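Local coordinates for SusD superfamily protein (Bacteroides thetaiotaomicron, PDB 3MCX), which is of unknown function but, as a SusD-family outer-membrane protein that binds zinc ions, probably takes part in capturing glycans at the cell surface, at residues R129-F134 / S181-A186. Numbering follows the deposited sequence. Where two conformers were deposited one is given.
Sequences RGLSLF and SDMSNA
Arg129 and Asp182 form a buried salt bridge between two antiparallel helices, 115-140 and 172-186, of the TPR-like helical scaffold of the SusD family; the local axes approach to 8.6 Å at 160°. The guanidinium grips the carboxylate side-on: NE of Arg129 donates to OD2 of Asp182 (2.9 Å) and NH2 of Arg129 to OD1 of Asp182, both nearly straight. Both oxygens lie in the guanidinium plane, yet the carboxylate is turned 44° against it and is met from above its own plane. A bend at chi3 (68°) in an otherwise extended arginine chain brings this edge across to the aspartate. Asn99 of helix 81-106 accepts from NH1, and Gln178 gives OD1 a second donor. A leucine in place of Arg129 would probably leave the buried Asp182 carboxylate without its countercharge and Asn99 OD1 without this donor.

The backbones come closest at Gly130, where Gly130 CA lies 5.2 Å from Asp182 CA with no side chain of the glycine between them. Selenomethionine Met183, extended beyond CG, lays its CE against Leu131, 3.5 Å from N and 3.9 Å from CB of that residue. One water donates to Asp182 OD2 (2.7 Å) and, weakly, to the carbonyl O of Arg129.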
loop_
_atom_site.group_PDB
_atom_site.type_symbol
_atom_site.label_atom_id
_atom_site.label_comp_id
_atom_site.label_asym_id
_atom_site.label_seq_id
_atom_site.Cartn_x
_atom_site.Cartn_y
_atom_site.Cartn_z
ATOM N N ARG A 129 9.138 9.248 7.581
ATOM C CA ARG A 129 8.974 10.526 6.854
ATOM C C ARG A 129 8.977 10.303 5.336
ATOM O O ARG A 129 8.165 10.857 4.605
ATOM C CB ARG A 129 10.072 11.517 7.220
ATOM C CG ARG A 129 9.749 12.956 6.818
ATOM C CD ARG A 129 10.765 13.947 7.276
ATOM N NE ARG A 129 12.053 13.819 6.612
ATOM C CZ ARG A 129 13.127 14.508 6.951
ATOM N NH1 ARG A 129 13.068 15.358 7.949
ATOM N NH2 ARG A 129 14.281 14.364 6.283
ATOM N N GLY A 130 9.913 9.504 4.871
ATOM C CA GLY A 130 9.995 9.196 3.450
ATOM C C GLY A 130 8.807 8.424 2.939
ATOM O O GLY A 130 8.213 8.752 1.889
ATOM N N LEU A 131 8.395 7.413 3.714
ATOM C CA LEU A 131 7.218 6.622 3.342
ATOM C C LEU A 131 5.959 7.500 3.275
ATOM O O LEU A 131 5.152 7.377 2.349
ATOM C CB LEU A 131 7.033 5.514 4.362
ATOM C CG LEU A 131 5.889 4.543 4.151
ATOM C CD1 LEU A 131 5.947 3.934 2.753
ATOM C CD2 LEU A 131 5.957 3.444 5.264
ATOM N N SER A 132 5.838 8.409 4.242
ATOM C CA SER A 132 4.687 9.295 4.294
ATOM C C SER A 132 4.646 10.219 3.064
ATOM O O SER A 132 3.608 10.377 2.441
ATOM C CB SER A 132 4.665 10.026 5.615
ATOM O OG SER A 132 4.465 9.121 6.711
ATOM N N LEU A 133 5.785 10.831 2.720
ATOM C CA LEU A 133 5.824 11.722 1.562
ATOM C C LEU A 133 5.509 10.902 0.300
ATOM O O LEU A 133 4.779 11.382 -0.580
ATOM C CB LEU A 133 7.174 12.400 1.463
ATOM C CG LEU A 133 7.361 13.309 0.234
ATOM C CD1 LEU A 133 6.285 14.384 0.099
ATOM C CD2 LEU A 133 8.783 13.939 0.215
ATOM N N PHE A 134 6.034 9.680 0.185
ATOM C CA PHE A 134 5.740 8.798 -0.947
ATOM C C PHE A 134 4.233 8.558 -1.077
ATOM O O PHE A 134 3.664 8.654 -2.163
ATOM C CB PHE A 134 6.501 7.474 -0.763
ATOM C CG PHE A 134 6.249 6.436 -1.822
ATOM C CD1 PHE A 134 6.592 6.660 -3.131
ATOM C CD2 PHE A 134 5.714 5.210 -1.489
ATOM C CE1 PHE A 134 6.417 5.675 -4.086
ATOM C CE2 PHE A 134 5.516 4.231 -2.453
ATOM C CZ PHE A 134 5.881 4.456 -3.732
ATOM N N SER A 181 16.078 9.901 -0.486
ATOM C CA SER A 181 17.071 10.408 0.446
ATOM C C SER A 181 16.789 9.946 1.890
ATOM O O SER A 181 17.687 9.458 2.605
ATOM C CB SER A 181 17.076 11.936 0.385
ATOM O OG SER A 181 18.033 12.508 1.256
ATOM N N ASP A 182 15.561 10.141 2.338
ATOM C CA ASP A 182 15.192 9.778 3.713
ATOM C C ASP A 182 15.396 8.292 3.976
ATOM O O ASP A 182 15.994 7.901 4.967
ATOM C CB ASP A 182 13.756 10.164 4.015
ATOM C CG ASP A 182 13.557 11.669 4.170
ATOM O OD1 ASP A 182 14.535 12.420 4.159
ATOM O OD2 ASP A 182 12.374 12.068 4.347
HETATM N N MSE A 183 14.931 7.458 3.069
HETATM C CA MSE A 183 15.027 6.016 3.305
HETATM C C MSE A 183 16.468 5.559 3.212
HETATM O O MSE A 183 16.899 4.715 4.025
HETATM C CB MSE A 183 14.166 5.251 2.332
HETATM C CG MSE A 183 12.681 5.542 2.403
HETATM SE SE MSE A 183 11.700 4.262 1.313
HETATM C CE MSE A 183 9.939 4.883 1.769
ATOM N N SER A 184 17.219 6.103 2.256
ATOM C CA SER A 184 18.616 5.720 2.068
ATOM C C SER A 184 19.501 6.181 3.226
ATOM O O SER A 184 20.382 5.435 3.695
ATOM C CB SER A 184 19.152 6.309 0.749
ATOM O OG SER A 184 18.375 5.831 -0.352
ATOM N N ASN A 185 19.298 7.419 3.665
ATOM C CA ASN A 185 20.067 7.995 4.775
ATOM C C ASN A 185 19.766 7.275 6.096
ATOM O O ASN A 185 20.623 7.260 6.987
ATOM C CB ASN A 185 19.817 9.497 4.912
ATOM C CG ASN A 185 20.450 10.308 3.789
ATOM O OD1 ASN A 185 21.491 9.930 3.273
ATOM N ND2 ASN A 185 19.853 11.458 3.453
ATOM N N ALA A 186 18.587 6.676 6.195
ATOM C CA ALA A 186 18.195 5.887 7.363
ATOM C C ALA A 186 18.931 4.556 7.489
ATOM O O ALA A 186 19.149 4.076 8.586
ATOM C CB ALA A 186 16.692 5.608 7.317
HETATM O O HOH W 1 10.015 12.865 3.202
#